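Local coordinates for hypothetical protein Atu1826 (Agrobacterium tumefaciens, PDB 2I3D) that is of unknown function but is probably a hydrolase of the alpha/beta-hydrolase fold, related in sequence to the S15 X-Pro dipeptidyl-peptidases, at residues B[153-161]-B[179-190]. Sequence-based numbering, arbitrary orientation.
Sequences APQPNTYDF and DKVAPEKDVNGL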
ATOM      1  N   ALA B 153      -0.124   4.693  13.346  1.00  9.43           N
ATOM      2  CA  ALA B 153      -1.296   5.504  12.925  1.00  9.16           C
ATOM      3  C   ALA B 153      -2.617   5.061  13.569  1.00  9.19           C
ATOM      4  O   ALA B 153      -3.602   4.866  12.859  1.00  9.97           O
ATOM      5  CB  ALA B 153      -1.479   5.523  11.369  1.00  9.88           C
ATOM      6  N   PRO B 154      -2.666   4.966  14.897  1.00  9.69           N
ATOM      7  CA  PRO B 154      -3.938   4.588  15.543  1.00 10.19           C
ATOM      8  C   PRO B 154      -4.993   5.719  15.380  1.00 10.97           C
ATOM      9  O   PRO B 154      -4.601   6.889  15.157  1.00 11.06           O
ATOM     10  CB  PRO B 154      -3.524   4.434  17.009  1.00 11.44           C
ATOM     11  CG  PRO B 154      -2.450   5.483  17.207  1.00 11.25           C
ATOM     12  CD  PRO B 154      -1.640   5.391  15.871  1.00  9.52           C
ATOM     13  N   GLN B 155      -6.304   5.404  15.478  1.00 11.22           N
ATOM     14  CA  GLN B 155      -7.336   6.376  15.133  1.00 11.15           C
ATOM     15  C   GLN B 155      -8.269   6.481  16.333  1.00 10.45           C
ATOM     16  O   GLN B 155      -9.405   6.008  16.295  1.00 10.18           O
ATOM     17  CB  GLN B 155      -8.157   5.891  13.926  1.00 11.76           C
ATOM     18  CG  GLN B 155      -7.363   5.593  12.670  1.00 12.91           C
ATOM     19  CD  GLN B 155      -8.136   4.600  11.822  1.00 14.31           C
ATOM     20  OE1 GLN B 155      -8.763   4.941  10.786  1.00 17.53           O
ATOM     21  NE2 GLN B 155      -8.109   3.357  12.267  1.00 12.01           N
ATOM     22  N   PRO B 156      -7.792   7.079  17.431  1.00 10.91           N
ATOM     23  CA  PRO B 156      -8.656   7.101  18.646  1.00 11.07           C
ATOM     24  C   PRO B 156      -9.847   8.095  18.593  1.00 10.94           C
ATOM     25  O   PRO B 156     -10.671   8.121  19.531  1.00 11.36           O
ATOM     26  CB  PRO B 156      -7.699   7.556  19.758  1.00 11.19           C
ATOM     27  CG  PRO B 156      -6.557   8.351  19.018  1.00 12.82           C
ATOM     28  CD  PRO B 156      -6.460   7.691  17.635  1.00 11.98           C
ATOM     29  N   ASN B 157      -9.924   8.888  17.524  1.00 11.39           N
ATOM     30  CA  ASN B 157     -11.079   9.721  17.244  1.00 13.64           C
ATOM     31  C   ASN B 157     -12.177   8.934  16.508  1.00 12.84           C
ATOM     32  O   ASN B 157     -13.317   9.370  16.488  1.00 14.12           O
ATOM     33  CB  ASN B 157     -10.659  10.977  16.410  1.00 13.42           C
ATOM     34  CG  ASN B 157      -9.934  10.626  15.080  1.00 16.82           C
ATOM     35  OD1 ASN B 157      -9.295   9.590  14.958  1.00 18.40           O
ATOM     36  ND2 ASN B 157     -10.087  11.509  14.049  1.00 18.04           N
ATOM     37  N   THR B 158     -11.819   7.790  15.903  1.00 11.54           N
ATOM     38  CA  THR B 158     -12.759   6.980  15.101  1.00 13.32           C
ATOM     39  C   THR B 158     -13.144   5.671  15.790  1.00 12.91           C
ATOM     40  O   THR B 158     -14.290   5.178  15.632  1.00 13.36           O
ATOM     41  CB  THR B 158     -12.084   6.619  13.740  1.00 13.80           C
ATOM     42  OG1 THR B 158     -11.654   7.819  13.087  1.00 16.90           O
ATOM     43  CG2 THR B 158     -13.036   5.794  12.855  1.00 16.13           C
ATOM     44  N   TYR B 159     -12.177   5.081  16.493  1.00 11.66           N
ATOM     45  CA  TYR B 159     -12.384   3.807  17.201  1.00 11.38           C
ATOM     46  C   TYR B 159     -12.094   4.060  18.670  1.00 12.23           C
ATOM     47  O   TYR B 159     -11.254   4.912  19.009  1.00 11.84           O
ATOM     48  CB  TYR B 159     -11.464   2.708  16.661  1.00 12.74           C
ATOM     49  CG  TYR B 159     -11.782   2.420  15.205  1.00 13.63           C
ATOM     50  CD1 TYR B 159     -12.998   1.825  14.844  1.00 13.88           C
ATOM     51  CD2 TYR B 159     -10.879   2.715  14.196  1.00 15.62           C
ATOM     52  CE1 TYR B 159     -13.304   1.546  13.537  1.00 15.01           C
ATOM     53  CE2 TYR B 159     -11.199   2.448  12.848  1.00 16.19           C
ATOM     54  CZ  TYR B 159     -12.418   1.891  12.545  1.00 15.07           C
ATOM     55  OH  TYR B 159     -12.711   1.606  11.231  1.00 17.55           O
ATOM     56  N   ASP B 160     -12.797   3.317  19.511  1.00 11.79           N
ATOM     57  CA  ASP B 160     -12.744   3.481  20.959  1.00 11.77           C
ATOM     58  C   ASP B 160     -11.543   2.722  21.562  1.00 11.12           C
ATOM     59  O   ASP B 160     -11.521   1.499  21.602  1.00 12.52           O
ATOM     60  CB  ASP B 160     -14.072   2.955  21.527  1.00 10.63           C
ATOM     61  CG  ASP B 160     -14.144   3.023  23.042  1.00 12.58           C
ATOM     62  OD1 ASP B 160     -13.342   3.788  23.661  1.00 13.18           O
ATOM     63  OD2 ASP B 160     -15.030   2.312  23.600  1.00 13.61           O
ATOM     64  N   PHE B 161     -10.568   3.450  22.098  1.00 11.88           N
ATOM     65  CA  PHE B 161      -9.413   2.789  22.771  1.00 11.88           C
ATOM     66  C   PHE B 161      -9.528   2.728  24.302  1.00 13.57           C
ATOM     67  O   PHE B 161      -8.538   2.453  24.994  1.00 14.77           O
ATOM     68  CB  PHE B 161      -8.113   3.527  22.398  1.00 11.12           C
ATOM     69  CG  PHE B 161      -7.630   3.208  21.011  1.00 11.71           C
ATOM     70  CD1 PHE B 161      -6.528   2.401  20.815  1.00 12.02           C
ATOM     71  CD2 PHE B 161      -8.264   3.781  19.906  1.00 11.35           C
ATOM     72  CE1 PHE B 161      -6.069   2.099  19.509  1.00 12.58           C
ATOM     73  CE2 PHE B 161      -7.823   3.546  18.568  1.00 12.08           C
ATOM     74  CZ  PHE B 161      -6.698   2.691  18.373  1.00 11.51           C
ATOM     75  N   ASP B 179      -1.173  13.909   9.334  1.00 13.72           N
ATOM     76  CA  ASP B 179      -2.255  12.922   9.284  1.00 12.80           C
ATOM     77  C   ASP B 179      -3.608  13.643   9.463  1.00 14.13           C
ATOM     78  O   ASP B 179      -3.870  14.223  10.533  1.00 13.74           O
ATOM     79  CB  ASP B 179      -2.018  11.861  10.376  1.00 12.87           C
ATOM     80  CG  ASP B 179      -2.961  10.706  10.290  1.00 11.55           C
ATOM     81  OD1 ASP B 179      -4.086  10.834   9.772  1.00 11.94           O
ATOM     82  OD2 ASP B 179      -2.582   9.621  10.778  1.00 11.59           O
ATOM     83  N   LYS B 180      -4.443  13.624   8.420  1.00 13.04           N
ATOM     84  CA  LYS B 180      -5.772  14.268   8.526  1.00 14.26           C
ATOM     85  C   LYS B 180      -6.874  13.276   8.888  1.00 14.59           C
ATOM     86  O   LYS B 180      -8.019  13.688   9.219  1.00 15.66           O
ATOM     87  CB  LYS B 180      -6.117  14.997   7.201  1.00 16.01           C
ATOM     88  CG  LYS B 180      -5.217  16.226   7.018  1.00 20.45           C
ATOM     89  CD  LYS B 180      -5.577  17.038   5.795  1.00 27.18           C
ATOM     90  CE  LYS B 180      -4.494  18.102   5.528  1.00 33.30           C
ATOM     91  NZ  LYS B 180      -4.394  19.145   6.617  1.00 36.16           N
ATOM     92  N   VAL B 181      -6.546  11.985   8.791  1.00 13.21           N
ATOM     93  CA  VAL B 181      -7.440  10.879   9.204  1.00 13.64           C
ATOM     94  C   VAL B 181      -7.540  10.793  10.742  1.00 13.27           C
ATOM     95  O   VAL B 181      -8.642  10.730  11.325  1.00 14.59           O
ATOM     96  CB  VAL B 181      -6.997   9.524   8.623  1.00 13.05           C
ATOM     97  CG1 VAL B 181      -7.846   8.391   9.219  1.00 13.73           C
ATOM     98  CG2 VAL B 181      -7.115   9.497   7.064  1.00 12.10           C
ATOM     99  N   ALA B 182      -6.363  10.784  11.379  1.00 13.44           N
ATOM    100  CA  ALA B 182      -6.239  10.729  12.842  1.00 13.64           C
ATOM    101  C   ALA B 182      -5.244  11.813  13.259  1.00 13.96           C
ATOM    102  O   ALA B 182      -4.035  11.560  13.307  1.00 15.10           O
ATOM    103  CB  ALA B 182      -5.734   9.334  13.255  1.00 13.59           C
ATOM    104  N   PRO B 183      -5.727  13.062  13.441  1.00 14.88           N
ATOM    105  CA  PRO B 183      -4.843  14.191  13.762  1.00 15.06           C
ATOM    106  C   PRO B 183      -3.992  14.015  15.025  1.00 14.90           C
ATOM    107  O   PRO B 183      -4.330  13.250  15.913  1.00 15.50           O
ATOM    108  CB  PRO B 183      -5.818  15.353  13.931  1.00 15.40           C
ATOM    109  CG  PRO B 183      -6.962  14.969  12.939  1.00 14.30           C
ATOM    110  CD  PRO B 183      -7.130  13.515  13.226  1.00 15.91           C
ATOM    111  N   GLU B 184      -2.904  14.767  15.075  1.00 14.81           N
ATOM    112  CA  GLU B 184      -1.954  14.707  16.183  1.00 15.35           C
ATOM    113  C   GLU B 184      -2.657  14.923  17.483  1.00 15.16           C
ATOM    114  O   GLU B 184      -2.325  14.286  18.464  1.00 14.25           O
ATOM    115  CB  GLU B 184      -0.959  15.866  16.094  1.00 18.00           C
ATOM    116  CG  GLU B 184       0.219  15.706  15.258  1.00 22.93           C
ATOM    117  CD  GLU B 184       1.223  16.812  15.602  1.00 23.94           C
ATOM    118  OE1 GLU B 184       1.125  17.876  15.004  1.00 25.36           O
ATOM    119  OE2 GLU B 184       2.041  16.635  16.518  1.00 26.82           O
ATOM    120  N   LYS B 185      -3.579  15.881  17.536  1.00 14.93           N
ATOM    121  CA  LYS B 185      -4.220  16.150  18.813  1.00 16.91           C
ATOM    122  C   LYS B 185      -4.900  14.893  19.364  1.00 14.06           C
ATOM    123  O   LYS B 185      -4.878  14.652  20.570  1.00 13.62           O
ATOM    124  CB  LYS B 185      -5.220  17.296  18.685  1.00 17.92           C
ATOM    125  CG  LYS B 185      -6.064  17.578  19.938  1.00 20.35           C
ATOM    126  CD  LYS B 185      -6.785  19.000  19.845  1.00 22.58           C
ATOM    127  CE  LYS B 185      -7.997  18.958  18.941  1.00 27.02           C
ATOM    128  NZ  LYS B 185      -8.684  20.308  18.985  1.00 29.59           N
ATOM    129  N   ASP B 186      -5.535  14.118  18.480  1.00 11.84           N
ATOM    130  CA  ASP B 186      -6.257  12.944  18.936  1.00 12.31           C
ATOM    131  C   ASP B 186      -5.271  11.861  19.369  1.00 11.14           C
ATOM    132  O   ASP B 186      -5.464  11.209  20.419  1.00 11.88           O
ATOM    133  CB  ASP B 186      -7.152  12.428  17.828  1.00 12.97           C
ATOM    134  CG  ASP B 186      -8.121  13.474  17.395  1.00 14.70           C
ATOM    135  OD1 ASP B 186      -9.188  13.566  18.021  1.00 15.57           O
ATOM    136  OD2 ASP B 186      -7.789  14.261  16.494  1.00 15.65           O
ATOM    137  N   VAL B 187      -4.224  11.643  18.566  1.00 11.68           N
ATOM    138  CA  VAL B 187      -3.221  10.646  18.999  1.00 11.57           C
ATOM    139  C   VAL B 187      -2.556  11.060  20.316  1.00 11.47           C
ATOM    140  O   VAL B 187      -2.307  10.211  21.171  1.00 11.52           O
ATOM    141  CB  VAL B 187      -2.184  10.316  17.900  1.00 11.74           C
ATOM    142  CG1 VAL B 187      -1.244   9.182  18.419  1.00 13.95           C
ATOM    143  CG2 VAL B 187      -2.936   9.843  16.662  1.00 11.43           C
ATOM    144  N   ASN B 188      -2.278  12.343  20.481  1.00 11.88           N
ATOM    145  CA  ASN B 188      -1.603  12.815  21.694  1.00 12.42           C
ATOM    146  C   ASN B 188      -2.450  12.578  22.930  1.00 12.30           C
ATOM    147  O   ASN B 188      -1.943  12.180  23.988  1.00 12.84           O
ATOM    148  CB  ASN B 188      -1.307  14.315  21.604  1.00 13.06           C
ATOM    149  CG  ASN B 188      -0.157  14.624  20.678  1.00 17.69           C
ATOM    150  OD1 ASN B 188       0.600  13.714  20.298  1.00 21.28           O
ATOM    151  ND2 ASN B 188      -0.024  15.902  20.282  1.00 22.39           N
ATOM    152  N   GLY B 189      -3.758  12.741  22.766  1.00 12.36           N
ATOM    153  CA  GLY B 189      -4.688  12.544  23.890  1.00 12.42           C
ATOM    154  C   GLY B 189      -4.710  11.092  24.338  1.00 12.55           C
ATOM    155  O   GLY B 189      -4.745  10.803  25.547  1.00 13.82           O
ATOM    156  N   LEU B 190      -4.693  10.151  23.376  1.00 11.35           N
ATOM    157  CA  LEU B 190      -4.636   8.730  23.740  1.00 12.72           C
ATOM    158  C   LEU B 190      -3.282   8.434  24.451  1.00 12.43           C
ATOM    159  O   LEU B 190      -3.235   7.784  25.499  1.00 13.20           O
ATOM    160  CB  LEU B 190      -4.706   7.851  22.487  1.00 12.87           C
ATOM    161  CG  LEU B 190      -4.298   6.371  22.630  1.00 13.67           C
ATOM    162  CD1 LEU B 190      -5.195   5.639  23.613  1.00 14.11           C
ATOM    163  CD2 LEU B 190      -4.250   5.637  21.245  1.00 13.29           C
TER
HETATM  164  O   HOH W   1      -2.506   8.329  13.582  1.00 14.74           O
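P154, P156 and F161 pack against V187 and L190 where two loops of an alpha/beta-hydrolase fold meet, one following strand 146-152, the other holding D179, probably the triad acid, and leading into helix 184-195. Here the loops beyond the C-terminal ends of two neighbouring parallel strands are joined by an apolar patch toward the core and polar groups toward solvent. In the tight half, the P156 ring lies against the helix, its CG 4.0 Å from L190 CB. The L190 side chain, with CG anti to the backbone N (chi1 164°), reaches F161: CD2 sits over one ring face, offset toward the rim and 4.3 Å from the centroid, a CH-pi contact, while CD1 packs on F161 CB. P154 crosses V187 at about a right angle, and its carbonyl O meets the methyl of A182. M137 and W134 also pack on F161, while I173 lies by P154 and V187.

Between this patch and the acid, one water donates to both P154 O and D179 OD2, at 3.0 Å from P154 O. D179 OD2 is also hydrogen-bonded to H212 ND1, consistent with a Ser-His-Asp triad completed by S130, which Q155 touches. The other oxygen, OD1, accepts from A182 N in an Asx motif, 2.8 Å away and from above the carboxylate plane; this bond should help fix the rotation of the acid.

N157 marks the solvent side, where polar contacts replace the apolar packing. Its CB rests 3.4 Å from D186 OD1, with amide and carboxylate planes 32° apart. Its chi1 of 56° sets CG between backbone N and carbonyl carbon, directing the amide toward the turn before the helix. There N157 ND2 donates to V181 O over 3.2 Å, almost straight, with the oxygen lying in the amide plane.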